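Local structure of N6 adenine specific DNA methylase (Encephalitozoon cuniculi, 3Q87) at residues V82-Y88 against V106-F110; Y120-A126 against E154-K160. The protein is the S-adenosylmethionine-binding catalytic subunit of the Mtq2-Trm112 complex, which methylates the translation termination factor eRF1. All blocks are in the same frame, centred on the assembly; numbering follows the deposited sequence.

Contact 1: residues V82-Y88 against V106-F110. With SAM (S-adenosylmethionine), chain D.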
loop_
_atom_site.group_PDB
_atom_site.type_symbol
_atom_site.label_atom_id
_atom_site.label_comp_id
_atom_site.label_asym_id
_atom_site.label_seq_id
_atom_site.Cartn_x
_atom_site.Cartn_y
_atom_site.Cartn_z
ATOM N N VAL B 82 -4.547 -4.858 5.488
ATOM C CA VAL B 82 -3.443 -5.352 4.689
ATOM C C VAL B 82 -3.757 -6.771 4.190
ATOM O O VAL B 82 -4.172 -7.629 4.968
ATOM C CB VAL B 82 -2.135 -5.383 5.520
ATOM C CG1 VAL B 82 -1.030 -6.099 4.747
ATOM C CG2 VAL B 82 -1.699 -3.957 5.904
ATOM N N VAL B 83 -3.566 -7.006 2.900
ATOM C CA VAL B 83 -3.729 -8.329 2.312
ATOM C C VAL B 83 -2.373 -8.748 1.754
ATOM O O VAL B 83 -1.721 -7.971 1.052
ATOM C CB VAL B 83 -4.732 -8.295 1.137
ATOM C CG1 VAL B 83 -4.853 -9.685 0.516
ATOM C CG2 VAL B 83 -6.091 -7.759 1.601
ATOM N N PHE B 84 -1.960 -9.976 2.035
ATOM C CA PHE B 84 -0.605 -10.410 1.699
ATOM C C PHE B 84 -0.543 -11.887 1.331
ATOM O O PHE B 84 -0.689 -12.749 2.187
ATOM C CB PHE B 84 0.320 -10.150 2.891
ATOM C CG PHE B 84 1.787 -10.271 2.578
ATOM C CD1 PHE B 84 2.248 -10.204 1.275
ATOM C CD2 PHE B 84 2.715 -10.407 3.608
ATOM C CE1 PHE B 84 3.602 -10.291 1.002
ATOM C CE2 PHE B 84 4.071 -10.484 3.340
ATOM C CZ PHE B 84 4.516 -10.431 2.046
ATOM N N ASN B 85 -0.330 -12.177 0.052
ATOM C CA ASN B 85 0.122 -13.503 -0.343
ATOM C C ASN B 85 1.641 -13.425 -0.398
ATOM O O ASN B 85 2.197 -12.860 -1.328
ATOM C CB ASN B 85 -0.478 -13.909 -1.686
ATOM C CG ASN B 85 -0.106 -15.333 -2.093
ATOM O OD1 ASN B 85 0.531 -16.061 -1.335
ATOM N ND2 ASN B 85 -0.493 -15.723 -3.295
ATOM N N PRO B 86 2.324 -13.955 0.633
ATOM C CA PRO B 86 3.759 -13.702 0.800
ATOM C C PRO B 86 4.637 -14.717 0.069
ATOM O O PRO B 86 4.123 -15.758 -0.350
ATOM C CB PRO B 86 3.946 -13.852 2.309
ATOM C CG PRO B 86 2.958 -14.924 2.685
ATOM C CD PRO B 86 1.790 -14.807 1.711
ATOM N N PRO B 87 5.938 -14.413 -0.097
ATOM C CA PRO B 87 6.894 -15.430 -0.573
ATOM C C PRO B 87 6.977 -16.494 0.504
ATOM O O PRO B 87 7.464 -16.203 1.586
ATOM C CB PRO B 87 8.238 -14.699 -0.601
ATOM C CG PRO B 87 7.969 -13.286 -0.210
ATOM C CD PRO B 87 6.588 -13.153 0.306
ATOM N N TYR B 88 6.507 -17.698 0.230
ATOM C CA TYR B 88 6.332 -18.667 1.288
ATOM C C TYR B 88 7.098 -19.978 1.047
ATOM O O TYR B 88 6.957 -20.929 1.809
ATOM C CB TYR B 88 4.835 -18.940 1.491
ATOM C CG TYR B 88 4.107 -19.468 0.263
ATOM C CD1 TYR B 88 4.456 -20.689 -0.303
ATOM C CD2 TYR B 88 3.042 -18.761 -0.304
ATOM C CE1 TYR B 88 3.791 -21.185 -1.413
ATOM C CE2 TYR B 88 2.364 -19.244 -1.418
ATOM C CZ TYR B 88 2.748 -20.457 -1.969
ATOM O OH TYR B 88 2.092 -20.953 -3.068
ATOM N N VAL B 106 10.083 -14.089 5.423
ATOM C CA VAL B 106 9.381 -12.849 5.084
ATOM C C VAL B 106 8.106 -12.742 5.913
ATOM O O VAL B 106 7.776 -11.676 6.437
ATOM C CB VAL B 106 9.076 -12.724 3.565
ATOM C CG1 VAL B 106 8.460 -11.352 3.254
ATOM C CG2 VAL B 106 10.341 -12.901 2.755
ATOM N N ILE B 107 7.397 -13.859 6.042
ATOM C CA ILE B 107 6.201 -13.901 6.868
ATOM C C ILE B 107 6.487 -13.366 8.271
ATOM O O ILE B 107 5.741 -12.535 8.796
ATOM C CB ILE B 107 5.657 -15.340 6.977
ATOM C CG1 ILE B 107 5.024 -15.761 5.655
ATOM C CG2 ILE B 107 4.652 -15.463 8.145
ATOM C CD1 ILE B 107 4.969 -17.277 5.452
ATOM N N ASP B 108 7.576 -13.848 8.862
ATOM C CA ASP B 108 7.957 -13.488 10.222
ATOM C C ASP B 108 8.330 -12.015 10.303
ATOM O O ASP B 108 8.005 -11.342 11.278
ATOM C CB ASP B 108 9.133 -14.355 10.706
ATOM C CG ASP B 108 8.711 -15.773 11.060
ATOM O OD1 ASP B 108 7.489 -16.041 11.084
ATOM O OD2 ASP B 108 9.603 -16.620 11.328
ATOM N N ARG B 109 9.014 -11.513 9.278
ATOM C CA ARG B 109 9.322 -10.089 9.225
ATOM C C ARG B 109 8.052 -9.253 9.145
ATOM O O ARG B 109 7.937 -8.202 9.789
ATOM C CB ARG B 109 10.250 -9.769 8.050
ATOM C CG ARG B 109 11.701 -10.063 8.352
ATOM C CD ARG B 109 12.626 -9.822 7.168
ATOM N NE ARG B 109 12.466 -8.501 6.561
ATOM C CZ ARG B 109 12.289 -8.307 5.256
ATOM N NH1 ARG B 109 12.273 -9.350 4.432
ATOM N NH2 ARG B 109 12.158 -7.081 4.765
ATOM N N PHE B 110 7.097 -9.729 8.355
ATOM C CA PHE B 110 5.819 -9.046 8.200
ATOM C C PHE B 110 5.058 -8.994 9.525
ATOM O O PHE B 110 4.607 -7.947 9.957
ATOM C CB PHE B 110 4.941 -9.755 7.153
ATOM C CG PHE B 110 3.511 -9.273 7.137
ATOM C CD1 PHE B 110 3.211 -7.982 6.741
ATOM C CD2 PHE B 110 2.469 -10.108 7.524
ATOM C CE1 PHE B 110 1.895 -7.517 6.739
ATOM C CE2 PHE B 110 1.155 -9.659 7.515
ATOM C CZ PHE B 110 0.868 -8.348 7.126
HETATM N N SAM D . -0.391 -11.050 -4.912
HETATM C CA SAM D . 0.127 -11.970 -5.933
HETATM C C SAM D . -0.802 -13.190 -6.026
HETATM O O SAM D . -0.853 -13.892 -7.037
HETATM O OXT SAM D . -1.531 -13.504 -5.088
HETATM C CB SAM D . 1.620 -12.364 -5.754
HETATM C CG SAM D . 2.088 -13.268 -4.586
HETATM S SD SAM D . 3.833 -13.875 -4.608
HETATM C CE SAM D . 3.706 -15.478 -3.788
HETATM C "C5'" SAM D . 4.637 -12.902 -3.310
HETATM C "C4'" SAM D . 4.869 -11.489 -3.820
HETATM O "O4'" SAM D . 5.545 -10.731 -2.831
HETATM C "C3'" SAM D . 5.722 -11.446 -5.080
HETATM O "O3'" SAM D . 5.090 -10.601 -6.014
HETATM C "C2'" SAM D . 7.033 -10.831 -4.632
HETATM O "O2'" SAM D . 7.654 -10.029 -5.610
HETATM C "C1'" SAM D . 6.576 -9.996 -3.459
HETATM N N9 SAM D . 7.607 -9.790 -2.452
HETATM C C8 SAM D . 8.655 -10.608 -2.096
HETATM N N7 SAM D . 9.331 -9.995 -1.100
HETATM C C5 SAM D . 8.710 -8.809 -0.823
HETATM C C6 SAM D . 8.950 -7.796 0.088
HETATM N N6 SAM D . 9.979 -7.891 0.924
HETATM N N1 SAM D . 8.117 -6.690 0.129
HETATM C C2 SAM D . 7.036 -6.576 -0.729
HETATM N N3 SAM D . 6.800 -7.593 -1.634
HETATM C C4 SAM D . 7.623 -8.674 -1.674
HETATM O O HOH W 1 8.293 -16.072 4.174
#
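Pro87 O and Ile107 N are joined by one water. It donates to Pro87 O at 2.7 Å and accepts from Ile107 N at 3.0 Å. This bridge ties an Asn-Pro-Pro-Tyr motif, the NPPY signature of N6-adenine and PrmC-type methyltransferases, to helix 105-113. Strand 82-84 and helix 106-110 run almost antiparallel, their axes 12.0 Å apart, as in the beta-alpha-beta crossover of a Rossmann-like fold. Apolar side chains fill the space between them. Phe84 and Phe110 form a T-shaped pair with planes at 68°. The CD2 edge of Phe84 meets one face of Phe110, away from the ring centre. Phe84 has CG opposite its backbone N (chi1 -167°), which turns the ring toward the helix. The two side chains come from opposite sides and pass alongside each other. Val82 CG1 reaches the far end of the Phe110 ring at CZ. Val106 CG1 comes to the edge of the Phe84 ring. Closer to the loop, Pro86 CG packs on Ile107 CG1 at 3.7 Å. Pro86 CB also lies over one face of the Phe84 ring, near its rim. Val106 lies across the Pro87 ring, with Pro87 CG 3.8 Å from Val106 CG2. The same Pro87 CG is 3.3 Å from C8 of the S-adenosylmethionine adenine, so this one ring atom touches both helix and cofactor. Tyr88 sends its hydroxyl away from the helix to Asp9. Asn85 serves the other end of the cofactor: its ND2 donates a fairly straight bond (163°) to the carboxylate atom OXT at 3.0 Å.

Contact 2: residues Y120-A126 against E154-K160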
loop_
_atom_site.group_PDB
_atom_site.type_symbol
_atom_site.label_atom_id
_atom_site.label_comp_id
_atom_site.label_asym_id
_atom_site.label_seq_id
_atom_site.Cartn_x
_atom_site.Cartn_y
_atom_site.Cartn_z
ATOM N N TYR B 120 -5.267 -9.995 6.186
ATOM C CA TYR B 120 -5.534 -11.314 5.606
ATOM C C TYR B 120 -4.200 -11.838 5.080
ATOM O O TYR B 120 -3.567 -11.197 4.237
ATOM C CB TYR B 120 -6.553 -11.204 4.475
ATOM C CG TYR B 120 -7.914 -10.724 4.935
ATOM C CD1 TYR B 120 -8.867 -11.621 5.396
ATOM C CD2 TYR B 120 -8.235 -9.369 4.936
ATOM C CE1 TYR B 120 -10.124 -11.179 5.827
ATOM C CE2 TYR B 120 -9.482 -8.921 5.367
ATOM C CZ TYR B 120 -10.420 -9.833 5.810
ATOM O OH TYR B 120 -11.653 -9.392 6.241
ATOM N N LEU B 121 -3.761 -12.982 5.595
ATOM C CA LEU B 121 -2.449 -13.525 5.253
ATOM C C LEU B 121 -2.580 -14.955 4.740
ATOM O O LEU B 121 -3.307 -15.749 5.315
ATOM C CB LEU B 121 -1.531 -13.495 6.473
ATOM C CG LEU B 121 -0.140 -14.113 6.329
ATOM C CD1 LEU B 121 0.728 -13.294 5.360
ATOM C CD2 LEU B 121 0.531 -14.193 7.703
ATOM N N LEU B 122 -1.880 -15.279 3.657
ATOM C CA LEU B 122 -1.884 -16.638 3.142
ATOM C C LEU B 122 -0.610 -17.348 3.562
ATOM O O LEU B 122 0.476 -16.785 3.508
ATOM C CB LEU B 122 -2.022 -16.665 1.612
ATOM C CG LEU B 122 -2.063 -18.072 0.978
ATOM C CD1 LEU B 122 -2.786 -18.030 -0.350
ATOM C CD2 LEU B 122 -0.670 -18.686 0.795
ATOM N N VAL B 123 -0.760 -18.600 3.981
ATOM C CA VAL B 123 0.358 -19.395 4.421
ATOM C C VAL B 123 0.134 -20.820 3.905
ATOM O O VAL B 123 -0.974 -21.163 3.541
ATOM C CB VAL B 123 0.449 -19.374 5.957
ATOM C CG1 VAL B 123 1.288 -20.504 6.442
ATOM C CG2 VAL B 123 0.997 -18.029 6.450
ATOM N N ILE B 124 1.185 -21.629 3.834
ATOM C CA ILE B 124 1.016 -23.038 3.497
ATOM C C ILE B 124 1.409 -23.930 4.677
ATOM O O ILE B 124 2.025 -23.471 5.626
ATOM C CB ILE B 124 1.809 -23.433 2.233
ATOM C CG1 ILE B 124 3.306 -23.222 2.452
ATOM C CG2 ILE B 124 1.305 -22.647 1.022
ATOM C CD1 ILE B 124 4.163 -23.814 1.343
ATOM N N GLU B 125 1.039 -25.205 4.614
ATOM C CA GLU B 125 1.263 -26.119 5.728
ATOM C C GLU B 125 2.726 -26.125 6.166
ATOM O O GLU B 125 3.031 -26.180 7.362
ATOM C CB GLU B 125 0.811 -27.531 5.351
ATOM C CG GLU B 125 0.605 -28.468 6.526
ATOM C CD GLU B 125 -0.167 -29.715 6.123
ATOM O OE1 GLU B 125 -1.418 -29.657 6.062
ATOM O OE2 GLU B 125 0.475 -30.753 5.860
ATOM N N ALA B 126 3.632 -26.050 5.199
ATOM C CA ALA B 126 5.057 -26.104 5.511
ATOM C C ALA B 126 5.548 -24.922 6.359
ATOM O O ALA B 126 6.570 -25.025 7.046
ATOM C CB ALA B 126 5.874 -26.241 4.243
ATOM N N GLU B 154 0.342 -28.277 -2.391
ATOM C CA GLU B 154 0.232 -28.187 -0.932
ATOM C C GLU B 154 -1.145 -27.751 -0.463
ATOM O O GLU B 154 -2.102 -27.718 -1.234
ATOM C CB GLU B 154 1.318 -27.266 -0.348
ATOM C CG GLU B 154 1.548 -27.445 1.165
ATOM C CD GLU B 154 3.005 -27.277 1.565
ATOM O OE1 GLU B 154 3.880 -27.323 0.671
ATOM O OE2 GLU B 154 3.283 -27.111 2.770
ATOM N N THR B 155 -1.246 -27.438 0.820
ATOM C CA THR B 155 -2.507 -26.983 1.378
ATOM C C THR B 155 -2.364 -25.534 1.822
ATOM O O THR B 155 -1.406 -25.165 2.494
ATOM C CB THR B 155 -2.954 -27.854 2.562
ATOM O OG1 THR B 155 -2.055 -27.660 3.660
ATOM C CG2 THR B 155 -2.944 -29.325 2.174
ATOM N N VAL B 156 -3.332 -24.720 1.443
ATOM C CA VAL B 156 -3.268 -23.294 1.692
ATOM C C VAL B 156 -4.122 -22.908 2.893
ATOM O O VAL B 156 -5.258 -23.368 3.023
ATOM C CB VAL B 156 -3.768 -22.532 0.455
ATOM C CG1 VAL B 156 -4.127 -21.111 0.816
ATOM C CG2 VAL B 156 -2.727 -22.569 -0.627
ATOM N N TYR B 157 -3.576 -22.058 3.762
ATOM C CA TYR B 157 -4.319 -21.501 4.888
ATOM C C TYR B 157 -4.445 -19.985 4.786
ATOM O O TYR B 157 -3.453 -19.271 4.653
ATOM C CB TYR B 157 -3.639 -21.859 6.208
ATOM C CG TYR B 157 -3.464 -23.349 6.423
ATOM C CD1 TYR B 157 -4.265 -24.040 7.328
ATOM C CD2 TYR B 157 -2.504 -24.063 5.721
ATOM C CE1 TYR B 157 -4.113 -25.403 7.528
ATOM C CE2 TYR B 157 -2.339 -25.429 5.916
ATOM C CZ TYR B 157 -3.147 -26.093 6.821
ATOM O OH TYR B 157 -2.989 -27.444 7.018
ATOM N N ILE B 158 -5.672 -19.494 4.851
ATOM C CA ILE B 158 -5.899 -18.061 4.861
ATOM C C ILE B 158 -6.180 -17.572 6.274
ATOM O O ILE B 158 -7.198 -17.902 6.887
ATOM C CB ILE B 158 -7.033 -17.671 3.926
ATOM C CG1 ILE B 158 -6.630 -18.011 2.485
ATOM C CG2 ILE B 158 -7.375 -16.185 4.098
ATOM C CD1 ILE B 158 -7.776 -17.955 1.530
ATOM N N ILE B 159 -5.247 -16.791 6.791
ATOM C CA ILE B 159 -5.347 -16.278 8.143
ATOM C C ILE B 159 -5.979 -14.897 8.164
ATOM O O ILE B 159 -5.576 -14.015 7.412
ATOM C CB ILE B 159 -3.967 -16.232 8.787
ATOM C CG1 ILE B 159 -3.385 -17.638 8.848
ATOM C CG2 ILE B 159 -4.040 -15.665 10.193
ATOM C CD1 ILE B 159 -2.083 -17.716 9.627
ATOM N N LYS B 160 -6.997 -14.720 8.999
ATOM C CA LYS B 160 -7.564 -13.396 9.224
ATOM C C LYS B 160 -7.147 -12.915 10.605
ATOM O O LYS B 160 -7.302 -13.633 11.587
ATOM C CB LYS B 160 -9.084 -13.384 9.100
ATOM C CG LYS B 160 -9.685 -12.047 9.495
ATOM C CD LYS B 160 -11.177 -11.966 9.217
ATOM C CE LYS B 160 -11.731 -10.617 9.668
ATOM N NZ LYS B 160 -13.195 -10.519 9.438
#
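Leu121 and Ile159 form a hydrogen-bonded antiparallel pair, and Val123 and Tyr157 form the next. The bond from Ile159 N to Leu121 O is 2.7 Å long. The packed part of the contact lies along these strands. Leu122 CD1 meets Val156 CG1 at 3.6 Å, one side chain set crosswise to the other. Helix 8-20 covers Val156 and Ile158, while helix 129-138 covers Leu121 and Ile159 on the opposite face. Tyr120 and Lys160 lie side by side, and both polar ends go to Glu20. The other end is more open and polar. Exposed Glu125 has OE1 gripped by two hydroxyls. Tyr157 OH donates at 2.9 Å to the anti lone pair of Glu125 OE1. Thr155 OG1 donates to the same oxygen from above the carboxylate plane, at 3.2 Å. Tyr157 CG sits beside the backbone N (chi1 -57°), which swings the ring over toward strand 120-124, its edge to Val123 O. Glu154 OE2 accepts from Ala126 N at 2.7 Å, past the end of strand 120-124. Strand 155-162 is inserted between 118-124 and 142-150, antiparallel to both: the one reversed strand in the 3-2-1-4-5-7-6 order of the class I methyltransferase fold.

In the fold
Contact 1 closes before contact 2 opens along the chain, and their centres are 10 Å apart. Helix 105-113 leads into strand 118-124, and the two complete the beta-alpha-beta unit begun by strand 81-84. The contacts share one mixed sheet, in which strands 81-84, 118-124 and 155-162 are consecutive neighbours. Strand 118-124 is parallel to the first and antiparallel to the last. Val82 O to Tyr120 N (2.9 Å) and Phe84 N to Tyr120 O (3.0 Å) are probable hydrogen bonds between the contacts. Contact 1 lies at the cofactor pocket. Contact 2 continues the sheet beyond it, and Leu122 backs Asn85 from the neighbouring strand.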